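PDB 3LDF: methyltransferase from Streptococcus mutans, which probably transfers methyl groups from S-adenosyl-L-methionine to an RNA substrate, and is held here with the spent cofactor S-adenosyl-L-homocysteine. Local coordinates for residues T94-L99 against I195-R200; L177-S182 against V202-I207; F226-A231 against L252-A257; Q360-D365 against N376-F381. All blocks are in the same frame, centred on the assembly; numbering follows the deposited sequence.

Contact 1: residues T94-L99 against I195-R200; sequences TTAYRL and IFLDQR. With SAH (S-adenosyl-L-homocysteine), chain B.
Y97, in the strand at the start of 96-101, faces L197, in the 3-10 turn 197-198 that leads into helix 200-210, with their CA atoms 6.3 Å apart. L197 supplies the apolar half: its CD2 rests against CB of A96 at 3.9 Å, while CD1 lies beside the backbone N of Y97. R200 supplies the other half. Its CG is anti to the backbone N (chi1 175°) and the next bond is also extended, which puts CD on CG2 of T94 at 3.9 Å; a turn about CG-CD (chi3 64°) then brings NH1 within 4.1 Å of CB of Y97. A water in the guanidinium plane links R200 to a backbone carbonyl, accepting from R200 NH1 at 3.0 Å and donating to A96 O at 2.7 Å. R200 is held more directly by a salt bridge from NH2 to D365, and OG1 of T94 turns to the backbone N of N179. On the cofactor side, CE2 of F196 lies 3.7 Å from CB of SAH. The contact sets the edge strand 96-101, paired with strand 110-115, against the N-terminal end of helix 200-210, with Y115 touching L197 and Y97 stacked on F88.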
# COMPACT_ATOMS: atom_id res chain seq x y z
N THR A 94 -4.46 5.88 -16.82
CA THR A 94 -3.76 5.21 -15.70
C THR A 94 -3.16 3.92 -16.23
O THR A 94 -3.90 3.01 -16.59
CB THR A 94 -4.72 5.02 -14.48
OG1 THR A 94 -5.05 6.32 -13.93
CG2 THR A 94 -4.12 4.19 -13.42
N THR A 95 -1.83 3.83 -16.31
CA THR A 95 -1.18 2.62 -16.87
C THR A 95 -0.41 1.85 -15.81
O THR A 95 0.27 0.83 -16.10
CB THR A 95 -0.15 2.95 -18.01
OG1 THR A 95 0.82 3.87 -17.47
CG2 THR A 95 -0.84 3.61 -19.25
N ALA A 96 -0.49 2.32 -14.57
CA ALA A 96 0.10 1.54 -13.45
C ALA A 96 -0.95 1.33 -12.32
O ALA A 96 -1.47 2.28 -11.79
CB ALA A 96 1.46 2.23 -12.93
N TYR A 97 -1.29 0.08 -11.99
CA TYR A 97 -2.36 -0.20 -11.01
C TYR A 97 -2.22 -1.67 -10.53
O TYR A 97 -1.40 -2.37 -11.10
CB TYR A 97 -3.71 0.09 -11.61
CG TYR A 97 -4.02 -0.69 -12.84
CD1 TYR A 97 -4.72 -1.88 -12.76
CD2 TYR A 97 -3.62 -0.24 -14.08
CE1 TYR A 97 -4.98 -2.64 -13.89
CE2 TYR A 97 -3.87 -0.99 -15.24
CZ TYR A 97 -4.56 -2.20 -15.11
OH TYR A 97 -4.84 -2.94 -16.19
N ARG A 98 -2.97 -2.13 -9.51
CA ARG A 98 -2.76 -3.49 -8.94
C ARG A 98 -3.67 -4.52 -9.64
O ARG A 98 -4.90 -4.31 -9.76
CB ARG A 98 -3.06 -3.51 -7.42
CG ARG A 98 -2.85 -4.92 -6.76
CD ARG A 98 -2.36 -4.83 -5.31
NE ARG A 98 -0.93 -4.47 -5.25
CZ ARG A 98 -0.22 -4.45 -4.14
NH1 ARG A 98 -0.79 -4.74 -2.95
NH2 ARG A 98 1.06 -4.11 -4.20
N LEU A 99 -3.07 -5.60 -10.11
CA LEU A 99 -3.80 -6.69 -10.79
C LEU A 99 -4.36 -7.75 -9.82
O LEU A 99 -5.33 -8.47 -10.15
CB LEU A 99 -2.88 -7.36 -11.83
CG LEU A 99 -2.32 -6.43 -12.92
CD1 LEU A 99 -1.39 -7.18 -13.97
CD2 LEU A 99 -3.43 -5.69 -13.66
N ILE A 195 6.66 4.94 -6.11
CA ILE A 195 5.27 5.33 -5.92
C ILE A 195 4.54 4.17 -5.17
O ILE A 195 4.83 3.00 -5.43
CB ILE A 195 4.59 5.63 -7.31
CG1 ILE A 195 3.22 6.30 -7.10
CG2 ILE A 195 4.35 4.37 -8.13
CD1 ILE A 195 2.77 7.08 -8.32
N PHE A 196 3.64 4.53 -4.27
CA PHE A 196 2.60 3.69 -3.72
C PHE A 196 1.34 3.98 -4.48
O PHE A 196 0.67 5.04 -4.29
CB PHE A 196 2.40 4.01 -2.19
CG PHE A 196 3.59 3.56 -1.36
CD1 PHE A 196 3.61 2.25 -0.81
CD2 PHE A 196 4.74 4.38 -1.24
CE1 PHE A 196 4.76 1.80 -0.09
CE2 PHE A 196 5.83 3.97 -0.54
CZ PHE A 196 5.87 2.65 0.04
N LEU A 197 0.96 3.01 -5.31
CA LEU A 197 -0.18 3.10 -6.17
C LEU A 197 -1.46 3.23 -5.41
O LEU A 197 -2.47 3.70 -5.97
CB LEU A 197 -0.29 1.86 -7.08
CG LEU A 197 0.91 1.67 -8.03
CD1 LEU A 197 0.92 0.27 -8.69
CD2 LEU A 197 1.13 2.83 -9.08
N ASP A 198 -1.45 2.77 -4.14
CA ASP A 198 -2.71 2.71 -3.37
C ASP A 198 -3.27 4.08 -2.97
O ASP A 198 -4.42 4.19 -2.52
CB ASP A 198 -2.66 1.71 -2.21
CG ASP A 198 -1.86 2.21 -0.98
OD1 ASP A 198 -1.07 3.17 -1.04
OD2 ASP A 198 -2.00 1.56 0.08
N GLN A 199 -2.49 5.12 -3.23
CA GLN A 199 -2.87 6.50 -2.93
C GLN A 199 -3.32 7.25 -4.19
O GLN A 199 -3.52 8.49 -4.17
CB GLN A 199 -1.71 7.22 -2.19
CG GLN A 199 -1.69 6.72 -0.70
CD GLN A 199 -0.33 6.89 -0.08
OE1 GLN A 199 0.66 6.83 -0.78
NE2 GLN A 199 -0.29 7.23 1.21
N ARG A 200 -3.51 6.48 -5.25
CA ARG A 200 -3.98 7.01 -6.54
C ARG A 200 -5.12 8.07 -6.42
O ARG A 200 -5.11 9.09 -7.13
CB ARG A 200 -4.45 5.88 -7.49
CG ARG A 200 -5.08 6.37 -8.82
CD ARG A 200 -5.34 5.30 -9.86
NE ARG A 200 -6.34 4.32 -9.41
CZ ARG A 200 -6.08 3.14 -8.83
NH1 ARG A 200 -4.81 2.70 -8.65
NH2 ARG A 200 -7.10 2.37 -8.46
N SAH B . 4.40 9.40 1.71
CA SAH B . 5.35 8.73 0.77
CB SAH B . 5.64 7.26 1.20
CG SAH B . 6.51 7.16 2.51
SD SAH B . 7.81 5.92 2.40
C SAH B . 4.78 8.92 -0.60
O SAH B . 3.77 9.68 -0.75
OXT SAH B . 5.28 8.30 -1.57
C5' SAH B . 8.69 6.30 3.92
C4' SAH B . 9.69 7.48 3.82
O4' SAH B . 9.87 8.11 5.10
C3' SAH B . 11.11 7.08 3.36
O3' SAH B . 11.40 7.87 2.22
C2' SAH B . 12.08 7.54 4.46
O2' SAH B . 13.19 8.25 3.88
C1' SAH B . 11.23 8.59 5.20
N9 SAH B . 11.53 8.83 6.65
C8 SAH B . 11.60 7.89 7.67
N7 SAH B . 11.83 8.51 8.86
C5 SAH B . 11.89 9.86 8.61
C6 SAH B . 12.09 11.08 9.40
N6 SAH B . 12.27 10.99 10.75
N1 SAH B . 12.05 12.29 8.76
C2 SAH B . 11.87 12.40 7.42
N3 SAH B . 11.68 11.32 6.64
C4 SAH B . 11.69 10.05 7.16
O HOH W 1 -2.20 3.85 -9.72

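Contact 2: residues L177-S182 against V202-I207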
# COMPACT_ATOMS: atom_id res chain seq x y z
N LEU A 177 1.85 6.42 -16.36
CA LEU A 177 0.81 7.45 -16.29
C LEU A 177 -0.19 7.04 -15.21
O LEU A 177 -0.60 5.84 -15.17
CB LEU A 177 0.12 7.59 -17.67
CG LEU A 177 -0.35 8.97 -18.16
CD1 LEU A 177 0.87 9.91 -18.48
CD2 LEU A 177 -1.27 8.81 -19.45
N GLU A 178 -0.56 8.00 -14.34
CA GLU A 178 -1.65 7.83 -13.34
C GLU A 178 -2.53 9.09 -13.27
O GLU A 178 -2.05 10.20 -12.98
CB GLU A 178 -1.05 7.59 -11.94
CG GLU A 178 -2.11 7.29 -10.88
CD GLU A 178 -1.57 7.34 -9.48
OE1 GLU A 178 -1.43 8.49 -9.00
OE2 GLU A 178 -1.32 6.26 -8.86
N ASN A 179 -3.82 8.94 -13.51
CA ASN A 179 -4.72 10.12 -13.56
C ASN A 179 -4.30 11.11 -14.71
O ASN A 179 -4.60 12.30 -14.62
CB ASN A 179 -4.78 10.85 -12.19
CG ASN A 179 -5.24 9.92 -10.98
OD1 ASN A 179 -4.63 9.99 -9.87
ND2 ASN A 179 -6.27 9.12 -11.19
N GLY A 180 -3.65 10.62 -15.77
CA GLY A 180 -3.30 11.50 -16.93
C GLY A 180 -1.98 12.25 -16.75
O GLY A 180 -1.60 13.04 -17.64
N ILE A 181 -1.25 11.95 -15.66
CA ILE A 181 0.00 12.66 -15.19
C ILE A 181 1.17 11.63 -15.09
O ILE A 181 0.96 10.47 -14.75
CB ILE A 181 -0.37 13.37 -13.77
CG1 ILE A 181 -1.29 14.61 -13.93
CG2 ILE A 181 0.75 13.64 -12.76
CD1 ILE A 181 -1.25 15.23 -15.23
N SER A 182 2.39 12.07 -15.39
CA SER A 182 3.57 11.18 -15.44
C SER A 182 4.29 11.06 -14.12
O SER A 182 4.46 12.06 -13.41
CB SER A 182 4.61 11.71 -16.46
OG SER A 182 4.14 11.64 -17.76
N VAL A 202 -6.27 9.90 -3.70
CA VAL A 202 -5.84 11.07 -2.90
C VAL A 202 -5.05 12.02 -3.89
O VAL A 202 -5.36 13.21 -4.01
CB VAL A 202 -4.95 10.64 -1.68
CG1 VAL A 202 -4.56 11.91 -0.76
CG2 VAL A 202 -5.62 9.48 -0.86
N ARG A 203 -4.10 11.44 -4.64
CA ARG A 203 -3.38 12.18 -5.71
C ARG A 203 -4.32 12.82 -6.74
O ARG A 203 -4.15 13.99 -7.08
CB ARG A 203 -2.29 11.34 -6.40
CG ARG A 203 -0.99 11.22 -5.55
CD ARG A 203 0.18 10.47 -6.20
NE ARG A 203 -0.18 9.09 -6.54
CZ ARG A 203 0.08 8.01 -5.80
NH1 ARG A 203 0.74 8.06 -4.62
NH2 ARG A 203 -0.31 6.84 -6.27
N ASN A 204 -5.33 12.06 -7.19
CA ASN A 204 -6.34 12.56 -8.14
C ASN A 204 -7.15 13.82 -7.64
O ASN A 204 -7.45 14.83 -8.38
CB ASN A 204 -7.31 11.41 -8.50
CG ASN A 204 -8.29 11.83 -9.54
OD1 ASN A 204 -9.50 11.95 -9.27
ND2 ASN A 204 -7.80 12.08 -10.72
N GLU A 205 -7.52 13.74 -6.37
CA GLU A 205 -8.18 14.85 -5.70
C GLU A 205 -7.32 16.12 -5.75
O GLU A 205 -7.85 17.17 -6.01
CB GLU A 205 -8.43 14.37 -4.31
CG GLU A 205 -9.18 15.17 -3.40
CD GLU A 205 -9.45 14.34 -2.11
OE1 GLU A 205 -8.49 13.73 -1.54
OE2 GLU A 205 -10.61 14.31 -1.69
N LEU A 206 -6.01 16.00 -5.47
CA LEU A 206 -5.03 17.12 -5.57
C LEU A 206 -4.90 17.64 -7.01
O LEU A 206 -5.03 18.82 -7.23
CB LEU A 206 -3.63 16.69 -4.99
CG LEU A 206 -3.54 16.44 -3.46
CD1 LEU A 206 -2.33 15.56 -3.07
CD2 LEU A 206 -3.47 17.80 -2.64
N ILE A 207 -4.72 16.74 -7.99
CA ILE A 207 -4.66 17.14 -9.42
C ILE A 207 -5.93 17.90 -9.83
O ILE A 207 -5.87 18.83 -10.66
CB ILE A 207 -4.39 15.94 -10.39
CG1 ILE A 207 -3.07 15.29 -10.06
CG2 ILE A 207 -4.41 16.37 -11.93
CD1 ILE A 207 -2.87 13.87 -10.75
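E178 and R203 meet at about a right angle along their chains, yet their charged ends lie almost in one plane, the carboxylate and guanidinium being only 11° apart. The grip is side-on and two-pronged: R203 NE donates to E178 OE1 at 2.8 Å with an N-H...O angle of 173°, and NH2 donates to OE2, also at 2.8 Å. Each oxygen uses its syn lone pair, so the doubled salt bridge fixes the rotation of both groups. R203 reaches this pose by turning about its CG-CD bond, which swings the guanidinium edge toward the carboxylate. Its NH2 is shared with the carbonyl oxygen of F196.

N179, the first corner residue of the type I' turn from E178 to I181, packs beside N204, their side chains crossing at a slant and their amide planes 48° apart. Beyond it the contact becomes apolar. I181 and I207 lie alongside one another, running opposite ways, and CD1 of I207 meets CG1 of I181 at 3.6 Å and CB of N179 at 3.9 Å.

The beta hairpin formed by strands 174-178 and 181-185 is thereby laid with its turn on one flank of helix 200-210. Y183 of the second strand touches E178, R203 and I207, while helix 225-232 packs nearby, M232 against I181 and A229 against I207.

Contact 3: residues F226-A231 against L252-A257; sequences FSVAAA and LAHFEA
V228 and F255 make the CH-pi part of this helix-helix contact. CG2 of V228 stands over the centre of the phenyl ring, 4.2 Å from its centroid and 5° off the ring normal. That methyl is anti to the backbone N, whereas CG1 takes the position between N and the carbonyl carbon (chi1 83°). F255 has its CG beside its own backbone N, which carries the ring across the groove between the helices until CZ comes within 3.9 Å of the backbone N of V228.

Plain van der Waals contacts surround this pair. CB of A231 touches CE1 of F255 at 4.0 Å, and CB of S227 lies near CZ, so the far end of the ring is fitted against successive turns of helix 225-232. Next to the phenyl ring, V228 also crosses H254 at about a right angle, its CG2 meeting CB of H254 at 3.9 Å.

The polar ends are engaged elsewhere. OG of S227 is hydrogen-bonded to S240 OG and N218 ND2, and NE2 of H254 makes a weak hydrogen bond to N184 O. The imidazole also meets the ring of Y183 edge-to-face. The helix axes run nearly side by side, 9.8 Å apart at an angle of 25° and pointing the same way.

Small residues, A231 and S227, accept the tip of F255 while a branched one covers its face. Cohesion between 226-231 and 252-257 therefore rests on dispersion and on the fit of ring to methyl, with the hydroxyl of S227 tying its helix to the central sheet instead.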
# COMPACT_ATOMS: atom_id res chain seq x y z
N PHE A 226 2.96 13.17 -3.94
CA PHE A 226 1.84 14.05 -3.57
C PHE A 226 2.06 15.54 -4.01
O PHE A 226 1.09 16.21 -4.35
CB PHE A 226 1.55 14.02 -2.04
CG PHE A 226 0.80 12.75 -1.51
CD1 PHE A 226 -0.45 12.38 -2.01
CD2 PHE A 226 1.31 12.05 -0.40
CE1 PHE A 226 -1.15 11.25 -1.46
CE2 PHE A 226 0.63 10.96 0.17
CZ PHE A 226 -0.59 10.53 -0.36
N SER A 227 3.31 16.03 -3.96
CA SER A 227 3.68 17.40 -4.32
C SER A 227 3.52 17.69 -5.80
O SER A 227 3.01 18.73 -6.20
CB SER A 227 5.12 17.67 -3.93
OG SER A 227 5.31 17.42 -2.58
N VAL A 228 3.90 16.73 -6.64
CA VAL A 228 3.75 16.87 -8.08
C VAL A 228 2.24 16.88 -8.48
O VAL A 228 1.80 17.70 -9.34
CB VAL A 228 4.62 15.76 -8.87
CG1 VAL A 228 3.87 14.47 -8.96
CG2 VAL A 228 4.87 16.29 -10.34
N ALA A 229 1.44 16.00 -7.86
CA ALA A 229 -0.04 15.99 -8.06
C ALA A 229 -0.68 17.39 -7.66
O ALA A 229 -1.42 18.05 -8.45
CB ALA A 229 -0.69 14.77 -7.26
N ALA A 230 -0.32 17.88 -6.47
CA ALA A 230 -0.74 19.21 -6.04
C ALA A 230 -0.35 20.30 -7.06
O ALA A 230 -1.14 21.16 -7.43
CB ALA A 230 -0.20 19.49 -4.64
N ALA A 231 0.89 20.23 -7.56
CA ALA A 231 1.42 21.26 -8.49
C ALA A 231 0.66 21.27 -9.81
O ALA A 231 0.28 22.35 -10.36
CB ALA A 231 2.91 21.00 -8.71
N LEU A 252 12.76 15.26 -8.55
CA LEU A 252 13.02 16.14 -9.70
C LEU A 252 12.45 15.48 -10.96
O LEU A 252 11.74 16.12 -11.76
CB LEU A 252 14.54 16.46 -9.84
CG LEU A 252 15.19 17.34 -8.76
CD1 LEU A 252 16.81 17.50 -8.67
CD2 LEU A 252 14.56 18.76 -8.84
N ALA A 253 12.72 14.17 -11.08
CA ALA A 253 12.22 13.36 -12.22
C ALA A 253 10.67 13.44 -12.50
O ALA A 253 10.25 13.65 -13.63
CB ALA A 253 12.71 11.88 -12.06
N HIS A 254 9.80 13.33 -11.50
CA HIS A 254 8.37 13.58 -11.80
C HIS A 254 8.16 15.03 -12.34
O HIS A 254 7.38 15.24 -13.27
CB HIS A 254 7.48 13.46 -10.58
CG HIS A 254 7.65 12.21 -9.78
ND1 HIS A 254 7.56 12.22 -8.40
CD2 HIS A 254 7.84 10.93 -10.14
CE1 HIS A 254 7.73 10.99 -7.94
NE2 HIS A 254 7.91 10.19 -8.98
N PHE A 255 8.82 16.04 -11.75
CA PHE A 255 8.55 17.43 -12.19
C PHE A 255 9.00 17.66 -13.64
O PHE A 255 8.30 18.32 -14.39
CB PHE A 255 9.13 18.54 -11.26
CG PHE A 255 8.40 18.68 -9.93
CD1 PHE A 255 7.46 19.69 -9.74
CD2 PHE A 255 8.67 17.80 -8.87
CE1 PHE A 255 6.75 19.82 -8.47
CE2 PHE A 255 7.98 17.91 -7.59
CZ PHE A 255 7.04 18.98 -7.39
N GLU A 256 10.19 17.14 -14.00
CA GLU A 256 10.68 17.30 -15.36
C GLU A 256 9.77 16.54 -16.33
O GLU A 256 9.45 17.05 -17.39
CB GLU A 256 12.15 16.87 -15.51
CG GLU A 256 13.07 17.90 -14.78
CD GLU A 256 14.55 17.61 -14.95
OE1 GLU A 256 14.98 16.51 -14.51
OE2 GLU A 256 15.27 18.46 -15.53
N ALA A 257 9.35 15.34 -15.95
CA ALA A 257 8.45 14.54 -16.82
C ALA A 257 7.12 15.26 -17.14
O ALA A 257 6.57 15.04 -18.21
CB ALA A 257 8.19 13.16 -16.22

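Contact 4: residues Q360-D365 against N376-F381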
# COMPACT_ATOMS: atom_id res chain seq x y z
N GLN A 360 -10.58 8.19 3.54
CA GLN A 360 -10.30 7.45 2.31
C GLN A 360 -9.55 6.18 2.68
O GLN A 360 -8.65 6.24 3.51
CB GLN A 360 -9.41 8.27 1.32
CG GLN A 360 -10.28 9.22 0.46
CD GLN A 360 -9.52 10.36 -0.24
OE1 GLN A 360 -9.13 11.37 0.40
NE2 GLN A 360 -9.33 10.22 -1.55
N GLN A 361 -9.85 5.07 2.01
CA GLN A 361 -9.10 3.81 2.26
C GLN A 361 -8.74 3.20 0.88
O GLN A 361 -8.70 3.95 -0.09
CB GLN A 361 -9.90 2.85 3.19
CG GLN A 361 -10.15 3.46 4.58
CD GLN A 361 -10.49 2.37 5.64
OE1 GLN A 361 -11.64 2.13 5.91
NE2 GLN A 361 -9.48 1.70 6.19
N LEU A 362 -8.56 1.88 0.79
CA LEU A 362 -7.91 1.28 -0.39
C LEU A 362 -8.83 1.38 -1.64
O LEU A 362 -10.02 1.11 -1.54
CB LEU A 362 -7.50 -0.18 -0.14
CG LEU A 362 -6.34 -0.53 0.80
CD1 LEU A 362 -6.22 -2.07 0.98
CD2 LEU A 362 -5.03 -0.05 0.22
N PRO A 363 -8.27 1.78 -2.81
CA PRO A 363 -9.10 1.78 -4.04
C PRO A 363 -9.39 0.36 -4.54
O PRO A 363 -8.76 -0.60 -4.08
CB PRO A 363 -8.27 2.58 -5.02
CG PRO A 363 -6.76 2.33 -4.55
CD PRO A 363 -6.87 2.18 -3.04
N SER A 364 -10.35 0.22 -5.45
CA SER A 364 -10.92 -1.09 -5.78
C SER A 364 -9.89 -2.11 -6.39
O SER A 364 -10.10 -3.32 -6.34
CB SER A 364 -12.12 -0.88 -6.72
OG SER A 364 -11.66 -0.28 -7.94
N ASP A 365 -8.80 -1.62 -6.98
CA ASP A 365 -7.74 -2.55 -7.49
C ASP A 365 -6.95 -3.18 -6.34
O ASP A 365 -6.45 -4.29 -6.46
CB ASP A 365 -6.79 -1.84 -8.47
CG ASP A 365 -6.15 -0.60 -7.86
OD1 ASP A 365 -6.83 0.16 -7.11
OD2 ASP A 365 -4.98 -0.36 -8.19
N ASN A 376 -8.10 -3.91 5.03
CA ASN A 376 -8.19 -2.60 4.41
C ASN A 376 -7.18 -1.68 5.12
O ASN A 376 -7.56 -0.89 6.00
CB ASN A 376 -9.65 -2.04 4.45
CG ASN A 376 -9.85 -0.90 3.41
OD1 ASN A 376 -8.88 -0.35 2.91
ND2 ASN A 376 -11.12 -0.54 3.10
N TYR A 377 -5.90 -1.79 4.76
CA TYR A 377 -4.85 -1.27 5.66
C TYR A 377 -4.57 0.25 5.49
O TYR A 377 -3.94 0.83 6.36
CB TYR A 377 -3.56 -2.11 5.55
CG TYR A 377 -2.99 -2.15 4.13
CD1 TYR A 377 -2.27 -1.06 3.60
CD2 TYR A 377 -3.18 -3.27 3.30
CE1 TYR A 377 -1.74 -1.07 2.29
CE2 TYR A 377 -2.67 -3.29 1.98
CZ TYR A 377 -1.97 -2.17 1.48
OH TYR A 377 -1.44 -2.20 0.18
N LEU A 378 -5.04 0.86 4.40
CA LEU A 378 -4.79 2.26 4.12
C LEU A 378 -5.85 3.06 4.86
O LEU A 378 -7.00 2.74 4.74
CB LEU A 378 -4.85 2.57 2.60
CG LEU A 378 -4.75 4.05 2.26
CD1 LEU A 378 -3.39 4.64 2.67
CD2 LEU A 378 -4.88 4.20 0.71
N LYS A 379 -5.45 4.09 5.62
CA LYS A 379 -6.41 5.05 6.23
C LYS A 379 -5.91 6.46 5.93
O LYS A 379 -4.75 6.79 6.23
CB LYS A 379 -6.51 4.86 7.75
CG LYS A 379 -6.92 3.47 8.22
CD LYS A 379 -5.69 2.66 8.59
CE LYS A 379 -6.00 1.17 8.81
NZ LYS A 379 -4.78 0.32 8.99
N VAL A 380 -6.74 7.28 5.32
CA VAL A 380 -6.40 8.65 5.06
C VAL A 380 -7.54 9.58 5.57
O VAL A 380 -8.61 9.65 4.96
CB VAL A 380 -6.12 8.92 3.56
CG1 VAL A 380 -5.68 10.40 3.30
CG2 VAL A 380 -4.99 7.90 2.94
N PHE A 381 -7.30 10.29 6.66
CA PHE A 381 -8.22 11.32 7.14
C PHE A 381 -7.90 12.77 6.60
O PHE A 381 -6.74 13.23 6.60
CB PHE A 381 -8.22 11.34 8.69
CG PHE A 381 -9.02 10.21 9.34
CD1 PHE A 381 -10.41 10.17 9.23
CD2 PHE A 381 -8.38 9.22 10.11
CE1 PHE A 381 -11.15 9.16 9.87
CE2 PHE A 381 -9.10 8.24 10.75
CZ PHE A 381 -10.50 8.21 10.63
O HOH W 2 -11.73 1.05 0.63
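Q360 and V380 form an antiparallel hydrogen-bonded pair, with Q360 N to V380 O and V380 N to Q360 O both 2.8 Å, and this is the firm end of the contact. Past Q360 the backbones leave regular pairing and side chains take over the bonding. NE2 of Q361 donates in its own amide plane to L378 O at 3.1 Å. The amide of Q361 also stacks on that of N376, the planes 2° apart. OD1 of N376 receives the backbone N of L362 at 3.1 Å, on a lone pair in the carbonyl plane.

The apolar packing is close around L362: CD2 lies 3.5 Å from CB of L378, and CD1 sits over one face of the Y377 ring, offset toward its rim. Y377 has CG between its backbone N and carbonyl carbon (chi1 59°), which lets the ring fold back toward L362.

The looser side is hydrated: a water accepts from N376 ND2 at 3.0 Å and donates to L362 O. Strand 379-384, the one antiparallel strand of the seven, lies between 325-331 and the outermost strand 355-360, giving the order 3-2-1-4-5-7-6 of the Rossmann-like class I methyltransferases.

Along the chain, contact 1 closes the longest loop, from 94-99 to 195-200, spanning the rest of the sheet begun by strand 96-101. Contact 2 opens within that loop, at hairpin 177-182, and ends beyond it on helix 200-210, so the two cross; F196 O to R203 NH2 links them. Contact 3 follows in series, packing together two helices joined through strand 237-242, and meets contact 2 where F226 and A229 pack on helix 200-210. Contact 4 comes last, closing the short loop between the two final strands. Its D365 reaches back to R200 and R98 of contact 1, tying the methyltransferase sheet to the five-stranded sheet that begins with strand 96-101.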